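Side-chain contacts in uncharacterized protein (Pyrococcus abyssi, PDB 5IFF), which acts as the restriction DNA glycosylase R.PabI, probably releasing adenine from its recognition sequence, and is here bound to nonspecific double-stranded DNA: residues A[6-11]-A[181-186]; A[16-21]-A[162-167]; A[44-47]-A[53-56]. The protein carries 2 engineered substitutions. All coordinates share one frame; numbering follows the deposited sequence.

Contact 1. Residues A[6-11]-A[181-186]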
loop_
_atom_site.group_PDB
_atom_site.type_symbol
_atom_site.label_atom_id
_atom_site.label_comp_id
_atom_site.label_asym_id
_atom_site.label_seq_id
_atom_site.Cartn_x
_atom_site.Cartn_y
_atom_site.Cartn_z
ATOM N N SER A 6 27.336 -12.697 2.993
ATOM C CA SER A 6 28.493 -12.655 3.887
ATOM C C SER A 6 29.691 -13.345 3.244
ATOM O O SER A 6 29.541 -14.021 2.230
ATOM C CB SER A 6 28.146 -13.306 5.227
ATOM O OG SER A 6 27.824 -14.675 5.006
ATOM N N PHE A 7 30.879 -13.120 3.813
ATOM C CA PHE A 7 32.050 -13.912 3.479
ATOM C C PHE A 7 32.253 -14.970 4.560
ATOM O O PHE A 7 32.381 -14.625 5.730
ATOM C CB PHE A 7 33.309 -13.030 3.331
ATOM C CG PHE A 7 34.579 -13.829 3.121
ATOM C CD1 PHE A 7 34.898 -14.327 1.858
ATOM C CD2 PHE A 7 35.421 -14.117 4.192
ATOM C CE1 PHE A 7 36.037 -15.079 1.661
ATOM C CE2 PHE A 7 36.576 -14.875 4.010
ATOM C CZ PHE A 7 36.883 -15.366 2.745
ATOM N N GLU A 8 32.272 -16.249 4.159
ATOM C CA GLU A 8 32.514 -17.381 5.068
ATOM C C GLU A 8 33.357 -18.481 4.432
ATOM O O GLU A 8 33.050 -18.934 3.319
ATOM C CB GLU A 8 31.192 -18.028 5.511
ATOM C CG GLU A 8 30.323 -17.151 6.318
ATOM C CD GLU A 8 28.907 -17.664 6.398
ATOM O OE1 GLU A 8 28.669 -18.896 6.318
ATOM O OE2 GLU A 8 28.024 -16.810 6.560
ATOM N N ASN A 9 34.393 -18.911 5.144
ATOM C CA ASN A 9 35.193 -20.066 4.745
ATOM C C ASN A 9 35.598 -19.996 3.281
ATOM O O ASN A 9 35.363 -20.927 2.515
ATOM C CB ASN A 9 34.414 -21.356 5.016
ATOM C CG ASN A 9 33.874 -21.420 6.442
ATOM O OD1 ASN A 9 32.660 -21.553 6.657
ATOM N ND2 ASN A 9 34.777 -21.319 7.431
ATOM N N GLY A 10 36.144 -18.852 2.877
ATOM C CA GLY A 10 36.658 -18.698 1.527
ATOM C C GLY A 10 35.638 -18.496 0.423
ATOM O O GLY A 10 35.998 -18.508 -0.752
ATOM N N LYS A 11 34.359 -18.304 0.767
ATOM C CA LYS A 11 33.296 -18.189 -0.245
ATOM C C LYS A 11 32.359 -17.037 0.068
ATOM O O LYS A 11 32.160 -16.691 1.229
ATOM C CB LYS A 11 32.425 -19.470 -0.324
ATOM C CG LYS A 11 33.247 -20.740 -0.435
ATOM C CD LYS A 11 32.338 -21.961 -0.552
ATOM C CE LYS A 11 33.242 -23.251 -0.517
ATOM N NZ LYS A 11 32.443 -24.436 -0.057
ATOM N N VAL A 181 15.233 -19.987 6.217
ATOM C CA VAL A 181 16.252 -19.354 5.427
ATOM C C VAL A 181 17.309 -20.403 4.969
ATOM O O VAL A 181 17.760 -21.199 5.784
ATOM C CB VAL A 181 16.894 -18.249 6.254
ATOM C CG1 VAL A 181 18.166 -17.823 5.641
ATOM C CG2 VAL A 181 15.881 -17.058 6.427
ATOM N N VAL A 182 17.654 -20.437 3.675
ATOM C CA VAL A 182 18.616 -21.420 3.188
ATOM C C VAL A 182 19.895 -20.720 2.796
ATOM O O VAL A 182 19.928 -19.486 2.683
ATOM C CB VAL A 182 18.099 -22.226 1.985
ATOM C CG1 VAL A 182 16.852 -23.053 2.416
ATOM C CG2 VAL A 182 17.816 -21.279 0.806
ATOM N N LYS A 183 20.940 -21.514 2.598
ATOM C CA LYS A 183 22.285 -20.988 2.387
ATOM C C LYS A 183 22.758 -21.376 0.980
ATOM O O LYS A 183 22.617 -22.533 0.559
ATOM C CB LYS A 183 23.221 -21.530 3.478
ATOM C CG LYS A 183 24.662 -21.100 3.284
ATOM C CD LYS A 183 25.533 -21.333 4.530
ATOM C CE LYS A 183 26.100 -22.738 4.602
ATOM N NZ LYS A 183 27.224 -22.780 5.593
ATOM N N TYR A 184 23.302 -20.406 0.256
ATOM C CA TYR A 184 23.742 -20.602 -1.111
ATOM C C TYR A 184 25.156 -20.051 -1.315
ATOM O O TYR A 184 25.394 -18.845 -1.113
ATOM C CB TYR A 184 22.763 -19.892 -2.068
ATOM C CG TYR A 184 23.212 -19.920 -3.504
ATOM C CD1 TYR A 184 23.323 -21.122 -4.191
ATOM C CD2 TYR A 184 23.511 -18.741 -4.180
ATOM C CE1 TYR A 184 23.765 -21.155 -5.516
ATOM C CE2 TYR A 184 23.939 -18.767 -5.511
ATOM C CZ TYR A 184 24.041 -19.969 -6.174
ATOM O OH TYR A 184 24.476 -19.978 -7.493
ATOM N N GLU A 185 26.075 -20.891 -1.795
ATOM C CA GLU A 185 27.433 -20.416 -2.037
ATOM C C GLU A 185 27.427 -19.817 -3.425
ATOM O O GLU A 185 26.987 -20.454 -4.385
ATOM C CB GLU A 185 28.454 -21.562 -1.897
ATOM C CG GLU A 185 28.352 -22.276 -0.528
ATOM C CD GLU A 185 29.312 -23.484 -0.344
ATOM O OE1 GLU A 185 29.745 -24.070 -1.353
ATOM O OE2 GLU A 185 29.636 -23.822 0.819
ATOM N N VAL A 186 27.874 -18.569 -3.534
ATOM C CA VAL A 186 27.778 -17.860 -4.805
ATOM C C VAL A 186 29.005 -18.203 -5.618
ATOM O O VAL A 186 30.103 -17.894 -5.195
ATOM C CB VAL A 186 27.705 -16.310 -4.603
ATOM C CG1 VAL A 186 27.618 -15.566 -5.990
ATOM C CG2 VAL A 186 26.510 -15.948 -3.703
#
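Lys-11 and Glu-185 meet as two straight chains laid across each other, the lysine passing over one face of the carboxylate. Its CD methylene stands 3.4 Å from Glu-185 CD, and the ammonium beyond it closes a salt bridge, with Lys-11 NZ 3.0 Å from both Glu-185 OE1 and Glu-185 OE2. NZ sits above the carboxylate plane, on the same side as the lysine CD, and both hydrogen bonds are weak; the grip is better read as charge attraction shared between two oxygens, with the aliphatic chain as a lid. Both residues turn CG beside their own backbone N (chi1 -50° in Lys-11, -55° in Glu-185) and run extended from there, which carries each charged end out to where the two chains cross. An alanine in place of Glu-185 would probably leave the Lys-11 ammonium without this acidic mate and let its exposed chain swing into solvent.

A second pair of opposite charges lies beside the first, but more loosely. Glu-8 OE1 is 4.2 Å from Lys-183 NZ, beyond salt-bridge distance. The other oxygen of this carboxylate is more firmly held: Ser-6 OG donates to Glu-8 OE2 at 2.6 Å, approaching 41° out of the carboxylate plane, and Arg-15 makes a salt bridge to the same oxygen.

The backbone explains the meeting. Glu-8 N bonds to Lys-11 O and Lys-11 N to Glu-8 O, closing a beta hairpin with a two-residue type I' turn, Asn-9 and Gly-10, the glycine at positive phi. Its second strand, 11-17, pairs antiparallel with 181-186; the charged groups thus decorate the surface of a three-stranded antiparallel sheet (order 4-8, 11-17, 181-186), whose other side turns Tyr-184 and Val-186 toward helix 188-201.

Contact 2. Residues A[16-21]-A[162-167]. With nucleotides of chain C.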
loop_
_atom_site.group_PDB
_atom_site.type_symbol
_atom_site.label_atom_id
_atom_site.label_comp_id
_atom_site.label_asym_id
_atom_site.label_seq_id
_atom_site.Cartn_x
_atom_site.Cartn_y
_atom_site.Cartn_z
ATOM N N LEU A 16 18.879 -16.837 1.985
ATOM C CA LEU A 16 17.667 -16.494 1.261
ATOM C C LEU A 16 16.449 -17.112 1.898
ATOM O O LEU A 16 16.456 -18.308 2.248
ATOM C CB LEU A 16 17.772 -16.966 -0.196
ATOM C CG LEU A 16 18.901 -16.326 -1.018
ATOM C CD1 LEU A 16 18.999 -17.045 -2.309
ATOM C CD2 LEU A 16 18.577 -14.869 -1.296
ATOM N N PRO A 17 15.391 -16.306 2.052
ATOM C CA PRO A 17 14.101 -16.802 2.531
ATOM C C PRO A 17 13.459 -17.683 1.488
ATOM O O PRO A 17 13.517 -17.427 0.271
ATOM C CB PRO A 17 13.279 -15.531 2.726
ATOM C CG PRO A 17 13.835 -14.594 1.687
ATOM C CD PRO A 17 15.317 -14.897 1.615
ATOM N N ILE A 18 12.856 -18.744 1.980
ATOM C CA ILE A 18 12.212 -19.727 1.136
ATOM C C ILE A 18 10.675 -19.679 1.241
ATOM O O ILE A 18 9.969 -20.368 0.485
ATOM C CB ILE A 18 12.743 -21.143 1.540
ATOM C CG1 ILE A 18 14.217 -21.170 1.270
ATOM C CG2 ILE A 18 12.209 -22.224 0.690
ATOM C CD1 ILE A 18 14.486 -20.843 -0.152
ATOM N N THR A 19 10.156 -18.964 2.226
ATOM C CA THR A 19 8.719 -19.105 2.548
ATOM C C THR A 19 7.889 -17.829 2.480
ATOM O O THR A 19 6.664 -17.885 2.589
ATOM C CB THR A 19 8.487 -19.658 3.981
ATOM O OG1 THR A 19 8.993 -18.725 4.951
ATOM C CG2 THR A 19 9.144 -21.030 4.163
ATOM N N ARG A 20 8.507 -16.666 2.365
ATOM C CA ARG A 20 7.623 -15.479 2.400
ATOM C C ARG A 20 7.691 -14.816 1.058
ATOM O O ARG A 20 8.362 -13.827 0.929
ATOM C CB ARG A 20 8.029 -14.498 3.499
ATOM C CG ARG A 20 7.979 -15.063 4.906
ATOM C CD ARG A 20 6.839 -14.461 5.688
ATOM N NE ARG A 20 7.244 -14.085 7.040
ATOM C CZ ARG A 20 7.601 -12.855 7.409
ATOM N NH1 ARG A 20 7.947 -12.617 8.669
ATOM N NH2 ARG A 20 7.605 -11.861 6.526
ATOM N N PRO A 21 7.004 -15.380 0.050
ATOM C CA PRO A 21 7.365 -14.937 -1.297
ATOM C C PRO A 21 6.999 -13.451 -1.506
ATOM O O PRO A 21 6.028 -12.955 -0.975
ATOM C CB PRO A 21 6.572 -15.861 -2.211
ATOM C CG PRO A 21 5.429 -16.395 -1.338
ATOM C CD PRO A 21 5.964 -16.423 0.053
ATOM N N ILE A 162 17.862 -19.721 -8.910
ATOM C CA ILE A 162 18.798 -20.618 -8.236
ATOM C C ILE A 162 18.105 -21.953 -7.980
ATOM O O ILE A 162 17.153 -21.977 -7.232
ATOM C CB ILE A 162 19.245 -20.058 -6.894
ATOM C CG1 ILE A 162 20.058 -18.731 -7.113
ATOM C CG2 ILE A 162 20.211 -21.069 -6.242
ATOM C CD1 ILE A 162 20.138 -17.833 -5.858
ATOM N N PRO A 163 18.601 -23.062 -8.553
ATOM C CA PRO A 163 17.920 -24.357 -8.256
ATOM C C PRO A 163 17.892 -24.692 -6.759
ATOM O O PRO A 163 18.919 -24.550 -6.069
ATOM C CB PRO A 163 18.758 -25.390 -9.018
ATOM C CG PRO A 163 19.463 -24.542 -10.140
ATOM C CD PRO A 163 19.732 -23.220 -9.484
ATOM N N LEU A 164 16.745 -25.133 -6.253
ATOM C CA LEU A 164 16.689 -25.548 -4.861
ATOM C C LEU A 164 17.675 -26.695 -4.579
ATOM O O LEU A 164 18.038 -26.950 -3.432
ATOM C CB LEU A 164 15.290 -26.017 -4.458
ATOM C CG LEU A 164 14.236 -24.896 -4.305
ATOM C CD1 LEU A 164 12.988 -25.600 -3.693
ATOM C CD2 LEU A 164 14.739 -23.760 -3.435
ATOM N N THR A 165 18.084 -27.404 -5.617
ATOM C CA THR A 165 18.993 -28.531 -5.376
ATOM C C THR A 165 20.384 -27.991 -5.068
ATOM O O THR A 165 21.286 -28.766 -4.772
ATOM C CB THR A 165 19.090 -29.468 -6.578
ATOM O OG1 THR A 165 19.377 -28.694 -7.740
ATOM C CG2 THR A 165 17.802 -30.203 -6.792
ATOM N N ASN A 166 20.571 -26.675 -5.247
ATOM C CA ASN A 166 21.872 -26.026 -5.030
ATOM C C ASN A 166 21.994 -25.268 -3.724
ATOM O O ASN A 166 23.002 -24.594 -3.508
ATOM C CB ASN A 166 22.238 -25.039 -6.167
ATOM C CG ASN A 166 22.617 -25.753 -7.437
ATOM O OD1 ASN A 166 22.528 -26.966 -7.504
ATOM N ND2 ASN A 166 23.000 -25.016 -8.445
ATOM N N VAL A 167 21.002 -25.385 -2.848
ATOM C CA VAL A 167 21.085 -24.684 -1.572
ATOM C C VAL A 167 21.181 -25.655 -0.401
ATOM O O VAL A 167 20.926 -26.837 -0.578
ATOM C CB VAL A 167 19.846 -23.759 -1.356
ATOM C CG1 VAL A 167 19.826 -22.737 -2.472
ATOM C CG2 VAL A 167 18.570 -24.559 -1.256
ATOM P P DC C 14 4.187 -10.570 8.941
ATOM O OP1 DC C 14 4.809 -10.201 10.216
ATOM O OP2 DC C 14 4.645 -11.714 8.104
ATOM O "O5'" DC C 14 2.638 -10.864 9.151
ATOM C "C5'" DC C 14 1.801 -9.866 9.694
ATOM C "C4'" DC C 14 0.369 -10.055 9.213
ATOM O "O4'" DC C 14 0.320 -9.903 7.794
ATOM C "C3'" DC C 14 -0.242 -11.436 9.457
ATOM O "O3'" DC C 14 -0.997 -11.423 10.650
ATOM C "C2'" DC C 14 -1.156 -11.643 8.243
ATOM C "C1'" DC C 14 -0.902 -10.399 7.382
ATOM N N1 DC C 14 -0.876 -10.708 5.921
ATOM C C2 DC C 14 -2.035 -10.461 5.185
ATOM O O2 DC C 14 -3.002 -9.954 5.767
ATOM N N3 DC C 14 -2.073 -10.792 3.871
ATOM C C4 DC C 14 -1.023 -11.321 3.296
ATOM N N4 DC C 14 -1.122 -11.589 1.989
ATOM C C5 DC C 14 0.204 -11.599 4.032
ATOM C C6 DC C 14 0.227 -11.285 5.330
#
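Leu-16 and Ile-162 touch tip to tip, methyl against methyl, with Leu-16 CD1 3.8 Å from Ile-162 CD1. Beside them Ile-18 and Leu-164 form a looser pair, Ile-18 CD1 lying 4.4 Å from Leu-164 CD2. All four are buried and the contact is wholly apolar. In Ile-162 the longer branch, CG1, stands beside the backbone N (chi1 -64°) and continues nearly extended to CD1, which is how its terminal methyl reaches the leucine.

The pairs join the end of strand 11-17 and the residue just past it, at the small antiparallel sheet, to the end of strand 154-163 and the residue just past that, at the large curved antiparallel sheet of the half-pipe fold known for R.PabI. They are thus part of the hydrophobic seam between two sheets. Around this seam, Val-182 and Ile-56 pack on Ile-18, Tyr-184 lies against Ile-162, and Phe-45 and Leu-171 adjoin Leu-164. The 3-10 turn at 164-166 is held by Asn-166 N bonding to Pro-163 O at 2.8 Å, while the side-chain ND2 of Asn-166 hydrogen-bonds to Ser-137 O and Glu-139 OE2.

Past Ile-18 the chain leaves the core for the DNA. OP2 of DC14 of chain C lies over one face of the poorly ordered Arg-20 guanidinium, 3.2 Å from Arg-20 CZ, so any attraction is probably of charge rather than a directed N-H bond; Arg-20 NE bonds to Asn-179.

Contact 3. Residues A[44-47]-A[53-56]. With nucleotides of chain B.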
loop_
_atom_site.group_PDB
_atom_site.type_symbol
_atom_site.label_atom_id
_atom_site.label_comp_id
_atom_site.label_asym_id
_atom_site.label_seq_id
_atom_site.Cartn_x
_atom_site.Cartn_y
_atom_site.Cartn_z
ATOM N N SER A 44 6.455 -28.198 1.124
ATOM C CA SER A 44 7.006 -29.563 1.095
ATOM C C SER A 44 7.660 -29.845 -0.259
ATOM O O SER A 44 7.022 -29.741 -1.302
ATOM C CB SER A 44 5.895 -30.576 1.375
ATOM O OG SER A 44 6.208 -31.817 0.795
ATOM N N PHE A 45 8.939 -30.170 -0.279
ATOM C CA PHE A 45 9.594 -30.372 -1.563
ATOM C C PHE A 45 9.867 -31.851 -1.803
ATOM O O PHE A 45 10.206 -32.564 -0.880
ATOM C CB PHE A 45 10.862 -29.516 -1.629
ATOM C CG PHE A 45 10.535 -28.052 -1.641
ATOM C CD1 PHE A 45 10.146 -27.431 -2.820
ATOM C CD2 PHE A 45 10.465 -27.343 -0.458
ATOM C CE1 PHE A 45 9.769 -26.092 -2.836
ATOM C CE2 PHE A 45 10.075 -25.987 -0.456
ATOM C CZ PHE A 45 9.728 -25.376 -1.647
ATOM N N PRO A 46 9.685 -32.299 -3.057
ATOM C CA PRO A 46 9.796 -33.700 -3.474
ATOM C C PRO A 46 11.266 -34.152 -3.522
ATOM O O PRO A 46 12.175 -33.328 -3.337
ATOM C CB PRO A 46 9.171 -33.687 -4.868
ATOM C CG PRO A 46 9.567 -32.300 -5.389
ATOM C CD PRO A 46 9.376 -31.408 -4.196
ATOM N N SER A 47 11.493 -35.426 -3.777
ATOM C CA SER A 47 12.863 -35.937 -3.819
ATOM C C SER A 47 13.159 -36.747 -5.096
ATOM O O SER A 47 14.048 -37.607 -5.110
ATOM C CB SER A 47 13.120 -36.785 -2.582
ATOM O OG SER A 47 12.216 -37.879 -2.553
ATOM N N ASP A 53 12.723 -28.890 -11.022
ATOM C CA ASP A 53 11.904 -27.834 -11.587
ATOM C C ASP A 53 11.716 -26.603 -10.647
ATOM O O ASP A 53 11.081 -25.602 -11.033
ATOM C CB ASP A 53 10.534 -28.385 -11.961
ATOM C CG ASP A 53 10.607 -29.430 -13.070
ATOM O OD1 ASP A 53 11.575 -29.378 -13.877
ATOM O OD2 ASP A 53 9.709 -30.284 -13.112
ATOM N N TYR A 54 12.206 -26.687 -9.416
ATOM C CA TYR A 54 12.003 -25.566 -8.478
ATOM C C TYR A 54 13.247 -24.700 -8.310
ATOM O O TYR A 54 14.365 -25.203 -8.159
ATOM C CB TYR A 54 11.563 -26.053 -7.114
ATOM C CG TYR A 54 10.195 -26.684 -7.185
ATOM C CD1 TYR A 54 9.054 -25.897 -7.134
ATOM C CD2 TYR A 54 10.053 -28.060 -7.406
ATOM C CE1 TYR A 54 7.780 -26.466 -7.242
ATOM C CE2 TYR A 54 8.786 -28.653 -7.501
ATOM C CZ TYR A 54 7.651 -27.853 -7.430
ATOM O OH TYR A 54 6.381 -28.414 -7.550
ATOM N N TYR A 55 13.020 -23.384 -8.334
ATOM C CA TYR A 55 14.110 -22.410 -8.230
ATOM C C TYR A 55 13.770 -21.324 -7.254
ATOM O O TYR A 55 12.592 -20.972 -7.059
ATOM C CB TYR A 55 14.398 -21.736 -9.580
ATOM C CG TYR A 55 14.808 -22.693 -10.680
ATOM C CD1 TYR A 55 13.887 -23.578 -11.232
ATOM C CD2 TYR A 55 16.112 -22.688 -11.167
ATOM C CE1 TYR A 55 14.256 -24.463 -12.252
ATOM C CE2 TYR A 55 16.483 -23.566 -12.186
ATOM C CZ TYR A 55 15.558 -24.426 -12.727
ATOM O OH TYR A 55 15.923 -25.304 -13.734
ATOM N N ILE A 56 14.805 -20.711 -6.721
ATOM C CA ILE A 56 14.566 -19.426 -6.052
ATOM C C ILE A 56 14.797 -18.335 -7.085
ATOM O O ILE A 56 15.919 -18.218 -7.601
ATOM C CB ILE A 56 15.533 -19.168 -4.867
ATOM C CG1 ILE A 56 15.337 -20.198 -3.761
ATOM C CG2 ILE A 56 15.264 -17.764 -4.302
ATOM C CD1 ILE A 56 16.513 -20.228 -2.833
ATOM P P DA B 3 2.562 -27.957 -0.088
ATOM O OP1 DA B 3 3.306 -28.866 -0.978
ATOM O OP2 DA B 3 3.278 -27.083 0.871
ATOM O "O5'" DA B 3 1.656 -27.048 -1.034
ATOM C "C5'" DA B 3 0.752 -27.664 -1.917
ATOM C "C4'" DA B 3 -0.124 -26.631 -2.561
ATOM O "O4'" DA B 3 -1.211 -26.286 -1.650
ATOM C "C3'" DA B 3 0.583 -25.331 -2.926
ATOM O "O3'" DA B 3 0.185 -24.952 -4.241
ATOM C "C2'" DA B 3 0.093 -24.355 -1.839
ATOM C "C1'" DA B 3 -1.320 -24.887 -1.571
ATOM N N9 DA B 3 -1.910 -24.523 -0.264
ATOM C C8 DA B 3 -1.262 -24.307 0.935
ATOM N N7 DA B 3 -2.083 -24.006 1.931
ATOM C C5 DA B 3 -3.354 -24.026 1.342
ATOM C C6 DA B 3 -4.661 -23.748 1.840
ATOM N N6 DA B 3 -4.920 -23.431 3.108
ATOM N N1 DA B 3 -5.712 -23.889 0.983
ATOM C C2 DA B 3 -5.466 -24.226 -0.281
ATOM N N3 DA B 3 -4.274 -24.465 -0.872
ATOM C C4 DA B 3 -3.260 -24.355 0.001
#
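Phe-45 and Tyr-54 share the same first torsions: each places CG beside its backbone N (chi1 near -66° in both), and each ring is then turned roughly square to its CA-CB-CG plane. From two differently directed backbones, these similar settings bring the rings together almost at right angles. Their planes meet at 78° with ring centroids 5.8 Å apart, a T-shaped (edge-to-face) stack in which phenylalanine supplies the edge and tyrosine the face. The CD1-CE1 side of the Phe-45 ring does the touching, with Phe-45 CE1 4.4 Å from Tyr-54 CD1 and Phe-45 CD1 over the tyrosine face. Such a pairing sets the slightly positive ring hydrogens of one residue against the electron-rich face of the other.

Pro-46 adds a second point of support farther along the same tyrosine. Pro-46 CG lies 4.3 Å from Tyr-54 CE2, approaching obliquely, so that two consecutive residues of the loop lean on a single aromatic ring. Leu-164 and Val-27 also pack on the phenylalanine, while Lys-42 and Lys-29 pack against Tyr-54. Backbone bonds from Phe-45 to Arg-174 and from Pro-46 to Gly-173 also tie the loop down.

Immediately before the aromatic residue, Ser-44 turns to the DNA. Its backbone N gives a weak hydrogen bond to OP2 of DA3 of chain B, 3.4 Å long with an angle of 150° at the hydrogen, and Ser-44 CB comes to 3.9 Å from DA3 OP1 of chain B. A contact to the phosphate alone does not depend on the base, consistent with binding nonspecific DNA. Taken together, this is a loop between strands 38-39 and 54-59 pinned to the large sheet by an aromatic T-stack and offering the backbone N of Ser-44 to one DNA phosphate.

The three contacts form a series running from the surface inward and out again to the DNA. Contact 1 and contact 2 have centres about 13 Å apart and share the small sheet, joined where Val-182 N meets Leu-16 O at 2.8 Å. Contacts 2 and 3 lie nearer, about 9 Å between centres, linked through neighbouring strands of the large sheet by Leu-164 N to Tyr-54 O at 3.0 Å. Contacts 1 and 3, about 20 Å between centres, barely touch. Contacts 2 and 3 each send a residue to a phosphate, on different DNA strands (chains C and B); in contact 2 the Ile-162 side chain is also about 7 Å from that of the adenine-binding residue Ile-60, whose ligand is absent from this chain.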